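Aerolysin-like protein (Bombina maxima, PDB 6LH8) probably takes part in, or regulates, aerolysin-type pore formation that modulates endolysosomes in toad cells. Local coordinates at residues L111-T116 with A149-E154. Numbering follows the deposited sequence.
Sequences LIVILT and AEVNTE
Ile112 and Asn152 form one hydrogen-bonded pair of an antiparallel ladder, Ile114 and Glu150 the next. In the first, Ile112 N donates a hydrogen bond to Asn152 O at 2.9 Å, and Asn152 N donates one to Ile112 O at 2.8 Å. The second repeats the exchange: Ile114 N lies 2.8 Å from Glu150 O, and Glu150 N to Ile114 O is almost straight at the hydrogen (176°). CA-H...O contacts supplement the ladder; Val113 CA, for example, approaches Glu150 O.

Apolar contacts lie on the face carrying Leu111, Val113, Leu115, Ala149 and Val151. The methyl of Ala149 touches two branches of the other strand, its CB 3.9 Å from both Val113 CG1 and Leu115 CD2. Farther along, Leu111 CD1 meets Val151 CG1 at 3.7 Å, the two side chains crossing at a slant; with CG1 anti to the backbone N (chi1 177°), Val151 turns this branch to Leu111. Phe37 from a loop packs on Leu111 and Val113, and Pro102 on Val151.

On the other face, Ile112 swings its CD1 methyl across to the Glu154 carboxylate, 3.6 Å from OE1, a van der Waals touch without polar pairing. Val26 of strand 4-28 also touches Ile112.

The two segments belong to the paired ends of the long hairpin 110-130/133-154, and strand 4-28 continues the sheet beyond 111-116 through backbone bonds such as Val113 with Met25. Main-chain bonding therefore sets the register, while the sheet's faces differ in chemistry: one mainly aliphatic, with Thr153 at its end, the other mixing isoleucines with Glu150 and Asn152, the Glu154 carboxylate reaching Ile112.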
loop_
_atom_site.group_PDB
_atom_site.type_symbol
_atom_site.label_atom_id
_atom_site.label_comp_id
_atom_site.label_asym_id
_atom_site.label_seq_id
_atom_site.Cartn_x
_atom_site.Cartn_y
_atom_site.Cartn_z
ATOM N N LEU A 111 -3.293 -7.757 29.497
ATOM C CA LEU A 111 -2.906 -8.085 28.133
ATOM C C LEU A 111 -3.101 -6.869 27.240
ATOM O O LEU A 111 -4.163 -6.240 27.265
ATOM C CB LEU A 111 -3.725 -9.269 27.610
ATOM C CG LEU A 111 -3.485 -9.750 26.185
ATOM C CD1 LEU A 111 -3.515 -11.268 26.128
ATOM C CD2 LEU A 111 -4.529 -9.161 25.250
ATOM N N ILE A 112 -2.077 -6.546 26.453
ATOM C CA ILE A 112 -2.126 -5.458 25.484
ATOM C C ILE A 112 -1.806 -6.036 24.115
ATOM O O ILE A 112 -0.773 -6.691 23.943
ATOM C CB ILE A 112 -1.136 -4.331 25.836
ATOM C CG1 ILE A 112 -1.254 -3.943 27.313
ATOM C CG2 ILE A 112 -1.353 -3.129 24.943
ATOM C CD1 ILE A 112 -0.150 -4.519 28.182
ATOM N N VAL A 113 -2.690 -5.801 23.151
ATOM C CA VAL A 113 -2.408 -6.074 21.745
ATOM C C VAL A 113 -2.114 -4.743 21.067
ATOM O O VAL A 113 -2.966 -3.851 21.056
ATOM C CB VAL A 113 -3.581 -6.778 21.041
ATOM C CG1 VAL A 113 -3.112 -7.355 19.720
ATOM C CG2 VAL A 113 -4.179 -7.863 21.918
ATOM N N ILE A 114 -0.922 -4.623 20.485
ATOM C CA ILE A 114 -0.509 -3.450 19.720
ATOM C C ILE A 114 -0.488 -3.861 18.258
ATOM O O ILE A 114 0.220 -4.805 17.885
ATOM C CB ILE A 114 0.874 -2.933 20.151
ATOM C CG1 ILE A 114 0.905 -2.664 21.656
ATOM C CG2 ILE A 114 1.245 -1.677 19.323
ATOM C CD1 ILE A 114 0.097 -1.475 22.083
ATOM N N LEU A 115 -1.276 -3.174 17.436
ATOM C CA LEU A 115 -1.414 -3.498 16.023
ATOM C C LEU A 115 -0.651 -2.470 15.197
ATOM O O LEU A 115 -0.944 -1.274 15.282
ATOM C CB LEU A 115 -2.894 -3.522 15.634
ATOM C CG LEU A 115 -3.613 -4.602 16.444
ATOM C CD1 LEU A 115 -4.980 -4.143 16.908
ATOM C CD2 LEU A 115 -3.728 -5.863 15.623
ATOM N N THR A 116 0.329 -2.925 14.410
ATOM C CA THR A 116 1.138 -2.014 13.600
ATOM C C THR A 116 1.239 -2.498 12.163
ATOM O O THR A 116 1.066 -3.681 11.872
ATOM C CB THR A 116 2.569 -1.864 14.136
ATOM O OG1 THR A 116 3.197 -3.154 14.190
ATOM C CG2 THR A 116 2.581 -1.215 15.499
ATOM N N ALA A 149 0.412 -8.080 15.051
ATOM C CA ALA A 149 -0.158 -7.991 16.391
ATOM C C ALA A 149 0.909 -8.383 17.402
ATOM O O ALA A 149 1.394 -9.520 17.386
ATOM C CB ALA A 149 -1.383 -8.895 16.540
ATOM N N GLU A 150 1.271 -7.446 18.274
ATOM C CA GLU A 150 2.197 -7.721 19.364
ATOM C C GLU A 150 1.392 -7.839 20.649
ATOM O O GLU A 150 0.669 -6.908 21.019
ATOM C CB GLU A 150 3.259 -6.626 19.481
ATOM C CG GLU A 150 4.269 -6.874 20.601
ATOM C CD GLU A 150 5.273 -5.747 20.762
ATOM O OE1 GLU A 150 4.881 -4.570 20.636
ATOM O OE2 GLU A 150 6.459 -6.045 21.027
ATOM N N VAL A 151 1.492 -8.987 21.313
ATOM C CA VAL A 151 0.750 -9.241 22.544
ATOM C C VAL A 151 1.734 -9.173 23.700
ATOM O O VAL A 151 2.719 -9.921 23.732
ATOM C CB VAL A 151 0.025 -10.596 22.511
ATOM C CG1 VAL A 151 -0.681 -10.846 23.838
ATOM C CG2 VAL A 151 -0.975 -10.634 21.361
ATOM N N ASN A 152 1.483 -8.263 24.631
ATOM C CA ASN A 152 2.315 -8.095 25.812
ATOM C C ASN A 152 1.498 -8.462 27.037
ATOM O O ASN A 152 0.348 -8.027 27.170
ATOM C CB ASN A 152 2.832 -6.661 25.920
ATOM C CG ASN A 152 3.649 -6.248 24.718
ATOM O OD1 ASN A 152 4.428 -7.037 24.185
ATOM N ND2 ASN A 152 3.475 -5.008 24.280
ATOM N N THR A 153 2.086 -9.271 27.917
ATOM C CA THR A 153 1.453 -9.677 29.164
ATOM C C THR A 153 2.126 -8.942 30.317
ATOM O O THR A 153 3.355 -8.968 30.441
ATOM C CB THR A 153 1.536 -11.194 29.362
ATOM O OG1 THR A 153 2.887 -11.639 29.177
ATOM C CG2 THR A 153 0.638 -11.906 28.362
ATOM N N GLU A 154 1.313 -8.273 31.140
ATOM C CA GLU A 154 1.745 -7.402 32.227
ATOM C C GLU A 154 1.282 -7.966 33.567
ATOM O O GLU A 154 0.565 -8.979 33.594
ATOM C CB GLU A 154 1.180 -5.992 32.016
ATOM C CG GLU A 154 2.200 -4.878 32.125
ATOM C CD GLU A 154 1.778 -3.628 31.392
ATOM O OE1 GLU A 154 2.437 -3.287 30.385
ATOM O OE2 GLU A 154 0.793 -2.980 31.813
#